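Long-range contacts in trp repressor binding protein WrbA (Deinococcus radiodurans, PDB 1YDG), which catalyses the reduction of quinones to quinols by NADH or NADPH, working as a homotetramer that binds one FMN per monomer: residues Ala10-Ser15 and Ser95-Phe100; Arg39-Arg44 and Pro73-Trp78; Gly91-Gln96 and Glu132-Thr137; Lys116-Met121 and Thr137-Ala142; Pro152-Glu157 and Gly164-Ala169. All coordinates share one frame; numbering follows the deposited sequence.

In the fold
Four of the five contacts join secondary structure around the flavodoxin-like sheet, and contact 5 joins two loops. Contacts 1, 3 and 4 are buried: contact 1 sets helix 95-102 against strand 8-13, contact 4 sets helix 131-144 against strand 117-124, and contact 3 sets the segment leading into helix 95-102 against helix 131-144, sharing Ser95 and Gln96 with contact 1 and Thr137 with contact 4. Contact 2, at the rim of the sheet beside contact 1, is partly exposed and relies on charge and a cation-pi stack where contact 4 relies on aromatic and aliphatic packing. Contact 5, also buried, is fastened through backbone atoms and prolines and reaches contact 4 through Tyr139 and Tyr167.

Contact 1: residues Ala10-Ser15 and Ser95-Phe100; sequences AIVFYS and SQMRAF. With SO4 (sulfate ion), chain J.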
# COMPACT_ATOMS: atom_id res chain seq x y z
N ALA B 10 18.36 -7.90 -16.26
CA ALA B 10 19.11 -6.97 -15.41
C ALA B 10 18.67 -7.12 -13.97
O ALA B 10 17.49 -6.94 -13.66
CB ALA B 10 18.88 -5.54 -15.86
N ILE B 11 19.63 -7.42 -13.09
CA ILE B 11 19.43 -7.42 -11.64
C ILE B 11 20.03 -6.14 -11.11
O ILE B 11 21.26 -5.99 -11.14
CB ILE B 11 20.13 -8.62 -10.95
CG1 ILE B 11 19.85 -9.95 -11.66
CG2 ILE B 11 19.75 -8.70 -9.47
CD1 ILE B 11 18.42 -10.31 -11.77
N VAL B 12 19.18 -5.21 -10.68
CA VAL B 12 19.61 -3.91 -10.15
C VAL B 12 19.32 -3.93 -8.65
O VAL B 12 18.17 -4.13 -8.22
CB VAL B 12 18.86 -2.72 -10.81
CG1 VAL B 12 19.33 -1.40 -10.22
CG2 VAL B 12 19.06 -2.73 -12.30
N PHE B 13 20.38 -3.80 -7.86
CA PHE B 13 20.28 -3.96 -6.41
C PHE B 13 21.05 -2.86 -5.71
O PHE B 13 22.11 -2.41 -6.18
CB PHE B 13 20.78 -5.34 -5.97
CG PHE B 13 22.28 -5.46 -5.98
CD1 PHE B 13 23.01 -5.26 -4.80
CD2 PHE B 13 22.96 -5.70 -7.16
CE1 PHE B 13 24.37 -5.33 -4.80
CE2 PHE B 13 24.35 -5.77 -7.17
CZ PHE B 13 25.05 -5.59 -6.00
N TYR B 14 20.48 -2.39 -4.61
CA TYR B 14 21.22 -1.60 -3.64
C TYR B 14 21.55 -2.49 -2.44
O TYR B 14 20.73 -3.31 -2.02
CB TYR B 14 20.45 -0.36 -3.16
CG TYR B 14 21.29 0.35 -2.14
CD1 TYR B 14 22.45 1.01 -2.52
CD2 TYR B 14 21.03 0.23 -0.78
CE1 TYR B 14 23.29 1.61 -1.57
CE2 TYR B 14 21.86 0.80 0.18
CZ TYR B 14 22.99 1.49 -0.23
OH TYR B 14 23.82 2.05 0.69
N SER B 15 22.75 -2.32 -1.90
CA SER B 15 23.17 -3.02 -0.69
C SER B 15 24.14 -2.14 0.10
O SER B 15 25.14 -1.66 -0.45
CB SER B 15 23.85 -4.36 -1.05
OG SER B 15 24.14 -5.10 0.13
N SER B 95 16.83 5.54 -0.20
CA SER B 95 16.99 6.73 -1.04
C SER B 95 17.92 6.45 -2.22
O SER B 95 17.74 7.01 -3.29
CB SER B 95 17.51 7.92 -0.23
OG SER B 95 18.76 7.64 0.36
N GLN B 96 18.88 5.54 -2.05
CA GLN B 96 19.83 5.24 -3.11
C GLN B 96 19.09 4.59 -4.29
O GLN B 96 19.30 4.95 -5.46
CB GLN B 96 20.98 4.35 -2.59
CG GLN B 96 21.93 5.03 -1.60
CD GLN B 96 21.58 4.79 -0.12
OE1 GLN B 96 20.41 4.57 0.23
NE2 GLN B 96 22.60 4.83 0.75
N MET B 97 18.20 3.66 -3.98
CA MET B 97 17.39 3.03 -5.00
C MET B 97 16.44 4.06 -5.60
O MET B 97 16.33 4.16 -6.82
CB MET B 97 16.63 1.83 -4.42
CG MET B 97 15.61 1.19 -5.38
SD MET B 97 16.30 0.48 -6.88
CE MET B 97 16.98 -1.09 -6.39
N ARG B 98 15.76 4.83 -4.76
CA ARG B 98 14.88 5.89 -5.30
C ARG B 98 15.65 6.89 -6.17
O ARG B 98 15.12 7.38 -7.14
CB ARG B 98 14.13 6.64 -4.21
CG ARG B 98 13.20 5.78 -3.33
CD ARG B 98 12.24 4.89 -4.08
NE ARG B 98 11.39 5.61 -5.04
CZ ARG B 98 10.31 5.10 -5.62
NH1 ARG B 98 9.88 3.87 -5.33
NH2 ARG B 98 9.62 5.84 -6.49
N ALA B 99 16.88 7.23 -5.79
CA ALA B 99 17.69 8.15 -6.60
C ALA B 99 17.89 7.59 -7.99
O ALA B 99 17.79 8.33 -8.96
CB ALA B 99 19.02 8.43 -5.95
N PHE B 100 18.16 6.27 -8.08
CA PHE B 100 18.27 5.59 -9.35
C PHE B 100 16.97 5.67 -10.12
O PHE B 100 16.95 6.03 -11.29
CB PHE B 100 18.66 4.12 -9.16
CG PHE B 100 18.66 3.37 -10.45
CD1 PHE B 100 19.55 3.72 -11.47
CD2 PHE B 100 17.75 2.36 -10.68
CE1 PHE B 100 19.53 3.04 -12.69
CE2 PHE B 100 17.72 1.71 -11.89
CZ PHE B 100 18.61 2.05 -12.89
S SO4 J . 21.93 -4.81 3.03
O1 SO4 J . 22.89 -5.64 3.76
O2 SO4 J . 20.59 -5.05 3.54
O3 SO4 J . 22.32 -3.42 3.21
O4 SO4 J . 21.93 -5.19 1.62
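Tyr14 and Gln96 lie one over the other, the ring plane and the side-chain amide only 25° apart. Gln96 CB sits over one face of the ring, 3.9 Å from the Tyr14 ring centroid, in a CH-pi contact. Its chain, bent at chi2 (95°), then carries the amide across the ring toward the hydroxyl. Gln96 NE2 comes within 3.0 Å of Tyr14 OH, but the angle is too poor for a hydrogen bond; both groups turn instead to the carboxylate of Glu45, one to each oxygen, and Tyr14 OH also bonds to Ser16. That shared carboxylate ties the strand end to the helix start. Met97 folds inward at chi2 and chi3 and rests its CE on the strand backbone, 3.7 Å from Val12 O. One turn further along, Val12 and Phe100 approach from opposite directions, Val12 CG1 reaching 3.9 Å from Phe100 CE2, obliquely to the ring. Just past the strand, Ser15 OG donates to a sulfate oxygen, O4, at 2.7 Å. The ion, probably from the crystallisation liquor, is also held by Ser16, Thr17, Thr19 and Gly20, all FMN-binding residues, consistent with the phosphate-binding loop that follows the first strand of flavodoxin-like folds.

Contact 2: residues Arg39-Arg44 and Pro73-Trp78; sequences RLLKVR and PADLEW
Arg39 lies flat on Trp78, and this stack makes up much of the contact. The guanidinium and the indole are within 5° of parallel, with Arg39 CZ 3.6 Å from the centroid of the Trp78 five-membered ring, a cation-pi arrangement over the face. The aliphatic part of the arginine continues the same layer: its chain runs extended from CG to NE, which lays CD over the other half of the indole, 3.8 Å from the centroid of the Trp78 six-membered ring, as a CH-pi contact. Charge adds a second tie. Arg39 NH1 gives a hydrogen bond to Asp75 OD1 at 3.0 Å within a salt bridge, using the anti lone pair of that oxygen, and the carboxylate stands nearly upright to the guanidinium, their planes 82° apart. Asp75 OD2 accepts from the backbone N of Thr72, just before Pro73, which helps to fix the carboxylate. Van der Waals contact comes from Leu41, whose CD1 methyl lies against the carboxylate carbon, 3.4 Å from Asp75 CG. Strand 37-42 and helix 73-78 run nearly antiparallel here, at 154°, as a short helix laid against the edge strand of the parallel sheet in this flavodoxin-like fold.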
# COMPACT_ATOMS: atom_id res chain seq x y z
N ARG B 39 22.95 -9.23 -16.49
CA ARG B 39 23.75 -8.16 -15.89
C ARG B 39 23.42 -8.04 -14.41
O ARG B 39 22.27 -7.82 -14.06
CB ARG B 39 23.50 -6.81 -16.56
CG ARG B 39 23.92 -6.79 -17.99
CD ARG B 39 23.76 -5.40 -18.59
NE ARG B 39 24.19 -5.42 -19.98
CZ ARG B 39 23.96 -4.45 -20.87
NH1 ARG B 39 23.32 -3.34 -20.52
NH2 ARG B 39 24.40 -4.61 -22.11
N LEU B 40 24.43 -8.18 -13.57
CA LEU B 40 24.36 -7.83 -12.16
C LEU B 40 24.92 -6.43 -11.99
O LEU B 40 26.08 -6.18 -12.30
CB LEU B 40 25.19 -8.83 -11.36
CG LEU B 40 25.36 -8.62 -9.86
CD1 LEU B 40 24.02 -8.66 -9.20
CD2 LEU B 40 26.27 -9.72 -9.30
N LEU B 41 24.08 -5.53 -11.47
CA LEU B 41 24.34 -4.09 -11.47
C LEU B 41 24.04 -3.49 -10.11
O LEU B 41 22.93 -3.65 -9.57
CB LEU B 41 23.45 -3.41 -12.51
CG LEU B 41 23.61 -3.94 -13.94
CD1 LEU B 41 22.36 -3.62 -14.73
CD2 LEU B 41 24.85 -3.37 -14.60
N LYS B 42 25.00 -2.78 -9.55
CA LYS B 42 24.79 -2.15 -8.25
C LYS B 42 24.25 -0.74 -8.41
O LYS B 42 24.58 -0.01 -9.37
CB LYS B 42 26.08 -2.17 -7.42
CG LYS B 42 27.14 -1.23 -7.92
CD LYS B 42 28.47 -1.34 -7.18
CE LYS B 42 29.49 -0.35 -7.76
NZ LYS B 42 30.91 -0.80 -7.61
N VAL B 43 23.44 -0.33 -7.44
CA VAL B 43 22.95 1.03 -7.38
C VAL B 43 24.02 1.93 -6.76
O VAL B 43 24.56 1.65 -5.69
CB VAL B 43 21.61 1.11 -6.56
CG1 VAL B 43 21.22 2.55 -6.28
CG2 VAL B 43 20.47 0.39 -7.28
N ARG B 44 24.29 3.04 -7.43
CA ARG B 44 25.23 4.05 -6.95
C ARG B 44 24.98 4.43 -5.50
O ARG B 44 23.84 4.71 -5.08
CB ARG B 44 25.18 5.31 -7.81
CG ARG B 44 26.25 6.31 -7.45
CD ARG B 44 26.13 7.63 -8.17
NE ARG B 44 26.54 7.49 -9.56
CZ ARG B 44 26.89 8.50 -10.36
NH1 ARG B 44 26.85 9.76 -9.92
NH2 ARG B 44 27.25 8.25 -11.62
N PRO B 73 20.35 3.99 -16.53
CA PRO B 73 19.09 3.78 -17.26
C PRO B 73 19.18 2.86 -18.50
O PRO B 73 18.28 2.08 -18.73
CB PRO B 73 18.69 5.19 -17.64
CG PRO B 73 19.25 6.01 -16.54
CD PRO B 73 20.58 5.42 -16.27
N ALA B 74 20.26 2.95 -19.28
CA ALA B 74 20.45 2.11 -20.46
C ALA B 74 20.44 0.60 -20.20
O ALA B 74 20.17 -0.19 -21.11
CB ALA B 74 21.75 2.50 -21.18
N ASP B 75 20.75 0.21 -18.97
CA ASP B 75 20.63 -1.18 -18.55
C ASP B 75 19.17 -1.65 -18.60
O ASP B 75 18.87 -2.80 -19.00
CB ASP B 75 21.20 -1.37 -17.13
CG ASP B 75 22.75 -1.23 -17.08
OD1 ASP B 75 23.44 -1.85 -17.92
OD2 ASP B 75 23.25 -0.52 -16.18
N LEU B 76 18.25 -0.77 -18.20
CA LEU B 76 16.82 -1.11 -18.28
C LEU B 76 16.30 -1.06 -19.72
O LEU B 76 15.44 -1.85 -20.07
CB LEU B 76 15.98 -0.23 -17.36
CG LEU B 76 16.44 -0.16 -15.89
CD1 LEU B 76 15.35 0.42 -15.05
CD2 LEU B 76 16.86 -1.52 -15.33
N GLU B 77 16.80 -0.13 -20.54
CA GLU B 77 16.47 -0.10 -21.96
C GLU B 77 16.91 -1.41 -22.62
O GLU B 77 16.20 -1.97 -23.46
CB GLU B 77 17.11 1.10 -22.66
CG GLU B 77 16.86 1.17 -24.17
CD GLU B 77 17.43 2.44 -24.85
OE1 GLU B 77 17.74 3.43 -24.15
OE2 GLU B 77 17.57 2.43 -26.10
N TRP B 78 18.08 -1.90 -22.24
CA TRP B 78 18.61 -3.16 -22.74
C TRP B 78 17.80 -4.37 -22.27
O TRP B 78 17.55 -5.29 -23.06
CB TRP B 78 20.08 -3.32 -22.32
CG TRP B 78 20.67 -4.68 -22.55
CD1 TRP B 78 21.15 -5.17 -23.71
CD2 TRP B 78 20.82 -5.73 -21.58
NE1 TRP B 78 21.59 -6.46 -23.54
CE2 TRP B 78 21.42 -6.82 -22.24
CE3 TRP B 78 20.51 -5.84 -20.21
CZ2 TRP B 78 21.71 -8.01 -21.59
CZ3 TRP B 78 20.80 -7.02 -19.58
CH2 TRP B 78 21.38 -8.09 -20.26

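Contact 3: residues Gly91-Gln96 and Glu132-Thr137; sequences GGATSQ and ETTLQT
The carbonyl of Gly91 meets the hydroxyl of Thr133: Gly91 O and Thr133 OG1 are 2.9 Å apart. That hydroxyl is also hydrogen-bonded to Gly130 O and to Tyr167 OH of the third subunit. Thr134, the next residue on the helix, sets its side chain along the glycine backbone, with CG2 3.6 Å from Gly92 O. Its chi1 of -60° places OG1 beside the backbone N and CG2 beside the carbonyl carbon, and the methyl also packs on Ala93, where Thr134 CG2 is 4.4 Å from Ala93 CB. One turn on, Thr137 reaches Ala93 through a bridging water. The water accepts from Ala93 N at 3.0 Å and donates to Thr137 OG1, over a distance that looks suspiciously short.

The next shell fixes these hydroxyls. Thr137 OG1 donates back to Thr134 O within its own helix, at 2.7 Å and tilted 29° from the carbonyl plane, while its oxygen accepts from the water. Thr134 OG1 pairs with Thr88 OG1 of the FMN site and with Gly130 O. At the other end of segment 91-96, Thr94 accepts from Met97 N as the N-cap of helix 95-102, which places the segment at the entry to that helix.

Thr133, Thr134 and, a turn on, Thr137 thus give this face of the helix a polar character in a buried place. Backbone groups of the glycine-rich segment meet a hydroxyl or water; Thr134 joins the helix to the FMN-binding Thr88, while Thr133 joins Gly91 to Tyr167 of the third subunit.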
# COMPACT_ATOMS: atom_id res chain seq x y z
N GLY B 91 10.06 0.91 5.75
CA GLY B 91 8.97 0.37 4.93
C GLY B 91 8.90 0.85 3.50
O GLY B 91 7.93 0.56 2.80
N GLY B 92 9.94 1.58 3.07
CA GLY B 92 10.11 1.97 1.67
C GLY B 92 11.49 1.54 1.19
O GLY B 92 12.27 0.94 1.94
N ALA B 93 11.79 1.79 -0.07
CA ALA B 93 13.11 1.49 -0.57
C ALA B 93 14.11 2.55 -0.06
O ALA B 93 13.73 3.61 0.38
CB ALA B 93 13.10 1.43 -2.09
N THR B 94 15.40 2.22 -0.11
CA THR B 94 16.43 3.19 0.23
C THR B 94 16.39 4.40 -0.70
O THR B 94 16.03 4.28 -1.88
CB THR B 94 17.83 2.58 0.11
OG1 THR B 94 18.03 2.11 -1.23
CG2 THR B 94 18.00 1.44 1.11
N SER B 95 16.83 5.54 -0.20
CA SER B 95 16.99 6.73 -1.04
C SER B 95 17.92 6.45 -2.22
O SER B 95 17.74 7.01 -3.29
CB SER B 95 17.51 7.92 -0.23
OG SER B 95 18.76 7.64 0.36
N GLN B 96 18.88 5.54 -2.05
CA GLN B 96 19.83 5.24 -3.11
C GLN B 96 19.09 4.59 -4.29
O GLN B 96 19.30 4.95 -5.46
CB GLN B 96 20.98 4.35 -2.59
CG GLN B 96 21.93 5.03 -1.60
CD GLN B 96 21.58 4.79 -0.12
OE1 GLN B 96 20.41 4.57 0.23
NE2 GLN B 96 22.60 4.83 0.75
N GLU B 132 7.30 -6.15 3.11
CA GLU B 132 6.18 -6.26 2.19
C GLU B 132 5.83 -4.91 1.62
O GLU B 132 5.59 -4.79 0.42
CB GLU B 132 4.94 -6.85 2.88
CG GLU B 132 5.10 -8.30 3.21
CD GLU B 132 3.85 -8.94 3.81
OE1 GLU B 132 3.94 -10.15 4.06
OE2 GLU B 132 2.80 -8.30 4.00
N THR B 133 5.84 -3.88 2.45
CA THR B 133 5.52 -2.57 1.94
C THR B 133 6.64 -2.10 0.97
O THR B 133 6.34 -1.44 -0.02
CB THR B 133 5.17 -1.57 3.04
OG1 THR B 133 6.26 -1.45 3.96
CG2 THR B 133 3.89 -2.03 3.80
N THR B 134 7.89 -2.50 1.23
CA THR B 134 9.02 -2.08 0.38
C THR B 134 8.84 -2.66 -0.99
O THR B 134 9.00 -1.95 -1.98
CB THR B 134 10.38 -2.52 0.93
OG1 THR B 134 10.58 -1.95 2.24
CG2 THR B 134 11.53 -2.07 0.02
N LEU B 135 8.47 -3.94 -1.05
CA LEU B 135 8.18 -4.58 -2.32
C LEU B 135 7.01 -3.88 -3.03
O LEU B 135 7.09 -3.56 -4.22
CB LEU B 135 7.89 -6.06 -2.11
CG LEU B 135 9.04 -6.86 -1.51
CD1 LEU B 135 8.57 -8.22 -1.08
CD2 LEU B 135 10.19 -6.99 -2.53
N GLN B 136 5.92 -3.67 -2.30
CA GLN B 136 4.75 -2.98 -2.85
C GLN B 136 5.11 -1.64 -3.50
O GLN B 136 4.68 -1.36 -4.61
CB GLN B 136 3.72 -2.74 -1.75
CG GLN B 136 2.54 -1.87 -2.19
CD GLN B 136 1.51 -1.63 -1.05
OE1 GLN B 136 1.77 -0.89 -0.08
NE2 GLN B 136 0.35 -2.23 -1.18
N THR B 137 5.88 -0.82 -2.80
CA THR B 137 6.26 0.49 -3.36
C THR B 137 7.03 0.34 -4.66
O THR B 137 6.89 1.15 -5.59
CB THR B 137 7.08 1.34 -2.38
OG1 THR B 137 8.32 0.68 -2.09
CG2 THR B 137 6.35 1.55 -1.08
O HOH W 1 10.02 2.55 -2.43

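Contact 4: residues Lys116-Met121 and Thr137-Ala142; sequences KTFSAM and TLYMTA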
# COMPACT_ATOMS: atom_id res chain seq x y z
N LYS B 116 8.37 -4.46 -20.20
CA LYS B 116 9.43 -5.28 -19.65
C LYS B 116 8.87 -5.99 -18.42
O LYS B 116 8.01 -5.44 -17.75
CB LYS B 116 10.64 -4.43 -19.29
CG LYS B 116 11.32 -3.82 -20.49
CD LYS B 116 12.20 -2.65 -20.11
CE LYS B 116 12.66 -1.88 -21.37
NZ LYS B 116 13.53 -2.69 -22.29
N THR B 117 9.29 -7.21 -18.16
CA THR B 117 8.85 -7.88 -16.93
C THR B 117 9.61 -7.32 -15.76
O THR B 117 10.74 -6.85 -15.90
CB THR B 117 8.97 -9.39 -16.97
OG1 THR B 117 10.34 -9.75 -17.13
CG2 THR B 117 8.14 -9.98 -18.12
N PHE B 118 8.97 -7.36 -14.60
CA PHE B 118 9.46 -6.76 -13.39
C PHE B 118 9.07 -7.58 -12.18
O PHE B 118 7.90 -7.92 -12.00
CB PHE B 118 8.86 -5.39 -13.19
CG PHE B 118 9.42 -4.66 -12.01
CD1 PHE B 118 10.60 -3.93 -12.13
CD2 PHE B 118 8.80 -4.74 -10.77
CE1 PHE B 118 11.13 -3.26 -11.03
CE2 PHE B 118 9.32 -4.07 -9.66
CZ PHE B 118 10.51 -3.33 -9.79
N SER B 119 10.06 -7.86 -11.33
CA SER B 119 9.78 -8.37 -9.98
C SER B 119 10.79 -7.75 -9.02
O SER B 119 11.73 -7.07 -9.45
CB SER B 119 9.85 -9.90 -9.93
OG SER B 119 11.17 -10.36 -9.82
N ALA B 120 10.58 -7.94 -7.73
CA ALA B 120 11.37 -7.24 -6.74
C ALA B 120 11.71 -8.11 -5.54
O ALA B 120 11.06 -9.13 -5.29
CB ALA B 120 10.63 -5.97 -6.29
N MET B 121 12.74 -7.70 -4.81
CA MET B 121 13.25 -8.43 -3.64
C MET B 121 13.66 -7.41 -2.62
O MET B 121 13.94 -6.24 -2.95
CB MET B 121 14.48 -9.28 -3.98
CG MET B 121 14.28 -10.32 -5.05
SD MET B 121 15.75 -11.36 -5.34
CE MET B 121 17.02 -10.17 -5.60
N THR B 137 5.88 -0.82 -2.80
CA THR B 137 6.26 0.49 -3.36
C THR B 137 7.03 0.34 -4.66
O THR B 137 6.89 1.15 -5.59
CB THR B 137 7.08 1.34 -2.38
OG1 THR B 137 8.32 0.68 -2.09
CG2 THR B 137 6.35 1.55 -1.08
N LEU B 138 7.83 -0.72 -4.75
CA LEU B 138 8.61 -0.99 -5.96
C LEU B 138 7.74 -1.46 -7.13
O LEU B 138 7.96 -1.05 -8.28
CB LEU B 138 9.72 -2.01 -5.65
CG LEU B 138 10.84 -1.47 -4.75
CD1 LEU B 138 11.82 -2.59 -4.41
CD2 LEU B 138 11.59 -0.26 -5.38
N TYR B 139 6.76 -2.31 -6.84
CA TYR B 139 5.81 -2.73 -7.86
C TYR B 139 4.96 -1.55 -8.33
O TYR B 139 4.73 -1.43 -9.55
CB TYR B 139 4.91 -3.91 -7.43
CG TYR B 139 5.65 -5.23 -7.38
CD1 TYR B 139 5.95 -5.94 -8.54
CD2 TYR B 139 6.04 -5.77 -6.17
CE1 TYR B 139 6.64 -7.12 -8.49
CE2 TYR B 139 6.74 -6.98 -6.12
CZ TYR B 139 7.02 -7.65 -7.27
OH TYR B 139 7.71 -8.84 -7.21
N MET B 140 4.50 -0.71 -7.40
CA MET B 140 3.67 0.45 -7.78
C MET B 140 4.42 1.36 -8.77
O MET B 140 3.85 1.81 -9.76
CB MET B 140 3.19 1.27 -6.59
CG MET B 140 2.20 0.57 -5.64
SD MET B 140 0.77 -0.28 -6.36
CE MET B 140 1.38 -1.96 -6.37
N THR B 141 5.69 1.63 -8.49
CA THR B 141 6.58 2.38 -9.41
C THR B 141 6.64 1.75 -10.80
O THR B 141 6.53 2.44 -11.83
CB THR B 141 8.01 2.50 -8.80
OG1 THR B 141 7.96 3.46 -7.73
CG2 THR B 141 9.04 2.95 -9.81
N ALA B 142 6.81 0.43 -10.84
CA ALA B 142 6.87 -0.27 -12.12
C ALA B 142 5.57 -0.13 -12.92
O ALA B 142 5.60 -0.16 -14.16
CB ALA B 142 7.22 -1.74 -11.92
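Ala142 is the bump and the Phe118 ring the floor it rests on: the methyl CB stands over one face, 3.7 Å from the Phe118 ring centroid, in a CH-pi contact. Phe118 owes its position beneath the helix to a CG anti to the backbone N (chi1 -175°), which sends the ring out from the strand. There its edge turns toward the face of Tyr139 in an offset edge-to-face pair, planes at 87° and centroids 5.7 Å apart, with Phe118 CD2 3.8 Å from Tyr139 CD1. Leu138 O comes close to the ring obliquely, 3.6 Å from Phe118 CE2. Tyr139 then reaches over the strand, and Ala120, with its small side chain, fits between the two helix residues, its CB 4.0 Å from both Leu138 CD1 and Tyr139 CE2. The phenol ends in a polar grip: Ala120 N donates to Tyr139 OH at 3.1 Å, with an N-H...O angle of 145°, and the same hydroxyl bonds to Tyr167 O in the loop beyond. Phe84 meets Phe118 edge-to-face from the next strand. Strand 117-124 and helix 131-144 run nearly antiparallel, the helix laid back across the sheet as the crossover of a beta-alpha-beta unit with strand 148-149, as in flavodoxin-like folds.

Contact 5: residues Pro152-Glu157 and Gly164-Ala169; sequences PGYTDE and GNPYGA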
# COMPACT_ATOMS: atom_id res chain seq x y z
N PRO B 152 6.48 -13.85 -7.58
CA PRO B 152 6.48 -15.31 -7.46
C PRO B 152 5.19 -15.95 -6.97
O PRO B 152 4.95 -17.11 -7.30
CB PRO B 152 7.60 -15.58 -6.45
CG PRO B 152 7.76 -14.36 -5.70
CD PRO B 152 7.39 -13.22 -6.60
N GLY B 153 4.39 -15.24 -6.19
CA GLY B 153 3.27 -15.89 -5.50
C GLY B 153 3.78 -17.11 -4.75
O GLY B 153 4.89 -17.10 -4.21
N TYR B 154 2.98 -18.17 -4.74
CA TYR B 154 3.37 -19.42 -4.09
C TYR B 154 3.59 -20.53 -5.12
O TYR B 154 3.30 -21.70 -4.87
CB TYR B 154 2.29 -19.84 -3.09
CG TYR B 154 2.14 -18.90 -1.93
CD1 TYR B 154 1.26 -17.83 -1.99
CD2 TYR B 154 2.87 -19.09 -0.76
CE1 TYR B 154 1.12 -16.96 -0.93
CE2 TYR B 154 2.73 -18.23 0.31
CZ TYR B 154 1.85 -17.16 0.22
OH TYR B 154 1.70 -16.30 1.26
N THR B 155 4.13 -20.16 -6.27
CA THR B 155 4.25 -21.10 -7.38
C THR B 155 5.29 -22.21 -7.15
O THR B 155 5.37 -23.15 -7.96
CB THR B 155 4.46 -20.37 -8.72
OG1 THR B 155 5.56 -19.46 -8.62
CG2 THR B 155 3.19 -19.60 -9.10
N ASP B 156 6.07 -22.13 -6.07
CA ASP B 156 6.89 -23.28 -5.60
C ASP B 156 6.60 -23.55 -4.11
O ASP B 156 6.03 -22.71 -3.43
CB ASP B 156 8.39 -23.00 -5.81
CG ASP B 156 9.21 -24.27 -6.02
OD1 ASP B 156 9.40 -25.04 -5.06
OD2 ASP B 156 9.68 -24.50 -7.16
N GLU B 157 6.99 -24.72 -3.60
CA GLU B 157 6.83 -25.01 -2.16
C GLU B 157 8.05 -24.57 -1.36
O GLU B 157 8.15 -24.86 -0.17
CB GLU B 157 6.57 -26.50 -1.87
CG GLU B 157 5.67 -26.73 -0.63
CD GLU B 157 5.90 -28.07 0.07
OE1 GLU B 157 6.23 -29.07 -0.62
OE2 GLU B 157 5.73 -28.12 1.32
N GLY B 164 7.45 -17.71 3.09
CA GLY B 164 6.25 -17.48 2.28
C GLY B 164 6.05 -16.03 1.89
O GLY B 164 5.18 -15.35 2.46
N ASN B 165 6.84 -15.53 0.94
CA ASN B 165 6.58 -14.18 0.44
C ASN B 165 6.14 -14.16 -1.01
O ASN B 165 6.94 -14.24 -1.92
CB ASN B 165 7.75 -13.22 0.70
CG ASN B 165 7.31 -11.73 0.66
OD1 ASN B 165 6.44 -11.31 -0.14
ND2 ASN B 165 7.93 -10.92 1.53
N PRO B 166 4.83 -14.02 -1.23
CA PRO B 166 4.29 -14.05 -2.57
C PRO B 166 4.69 -12.82 -3.41
O PRO B 166 4.69 -12.87 -4.64
CB PRO B 166 2.78 -14.09 -2.31
CG PRO B 166 2.61 -13.39 -1.04
CD PRO B 166 3.79 -13.76 -0.22
N TYR B 167 5.05 -11.72 -2.75
CA TYR B 167 5.33 -10.46 -3.46
C TYR B 167 6.75 -10.46 -4.00
O TYR B 167 7.04 -9.75 -4.95
CB TYR B 167 5.13 -9.24 -2.55
CG TYR B 167 3.79 -9.16 -1.86
CD1 TYR B 167 3.69 -8.70 -0.54
CD2 TYR B 167 2.60 -9.54 -2.50
CE1 TYR B 167 2.47 -8.64 0.12
CE2 TYR B 167 1.35 -9.46 -1.83
CZ TYR B 167 1.30 -9.02 -0.54
OH TYR B 167 0.11 -8.93 0.13
N GLY B 168 7.61 -11.27 -3.40
CA GLY B 168 9.01 -11.31 -3.76
C GLY B 168 9.86 -11.78 -2.60
O GLY B 168 9.48 -11.67 -1.44
N ALA B 169 11.04 -12.29 -2.92
CA ALA B 169 11.98 -12.78 -1.90
C ALA B 169 12.26 -11.68 -0.89
O ALA B 169 12.46 -10.53 -1.26
CB ALA B 169 13.28 -13.25 -2.55
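Two loops touch backbone to backbone, the CA atoms of Gly153 and Pro166 just 3.6 Å apart, with Gly153 at a positive phi (51°). The first leads into helix 157-162 and the second from it to strand 170-172 of the flavodoxin-like domain, and the second contains an Asx turn, in which Asn165 OD1 accepts from Tyr167 N at 3.0 Å.

Across the contact Gly153 N donates to Pro166 O at 2.8 Å, in the carbonyl plane and on a lone pair. In return, Pro166 CA points a C-H at Gly153 O over 3.5 Å; that oxygen is buried and has no hydrogen-bond partner in the model.

The side chains pack round this pair. Pro152 lays its ring against the other loop, its CD 3.4 Å from Pro166 O and close to the Tyr167-Gly168 peptide. Tyr154 and Pro166 lie side by side pointing the same way, with Tyr154 CE1 3.6 Å from Pro166 CB. The phenol follows the proline ring from CB to CD, and Tyr154 CE2 comes near Gly164 CA obliquely, where there is no side chain in the way. On the far side of Pro166, CG sits over the Tyr167 ring, offset toward its rim.

Neighbouring subunits pack against both loops. Tyr154 meets Trp108 of the fourth subunit edge-to-face, while Tyr167 OH bonds to His144 of the fourth subunit, an FMN-binding residue, and to Thr133 of the third. Within the first loop, Thr155 folds back on its own chain, where Thr155 OG1 donates to Pro152 O at 2.8 Å.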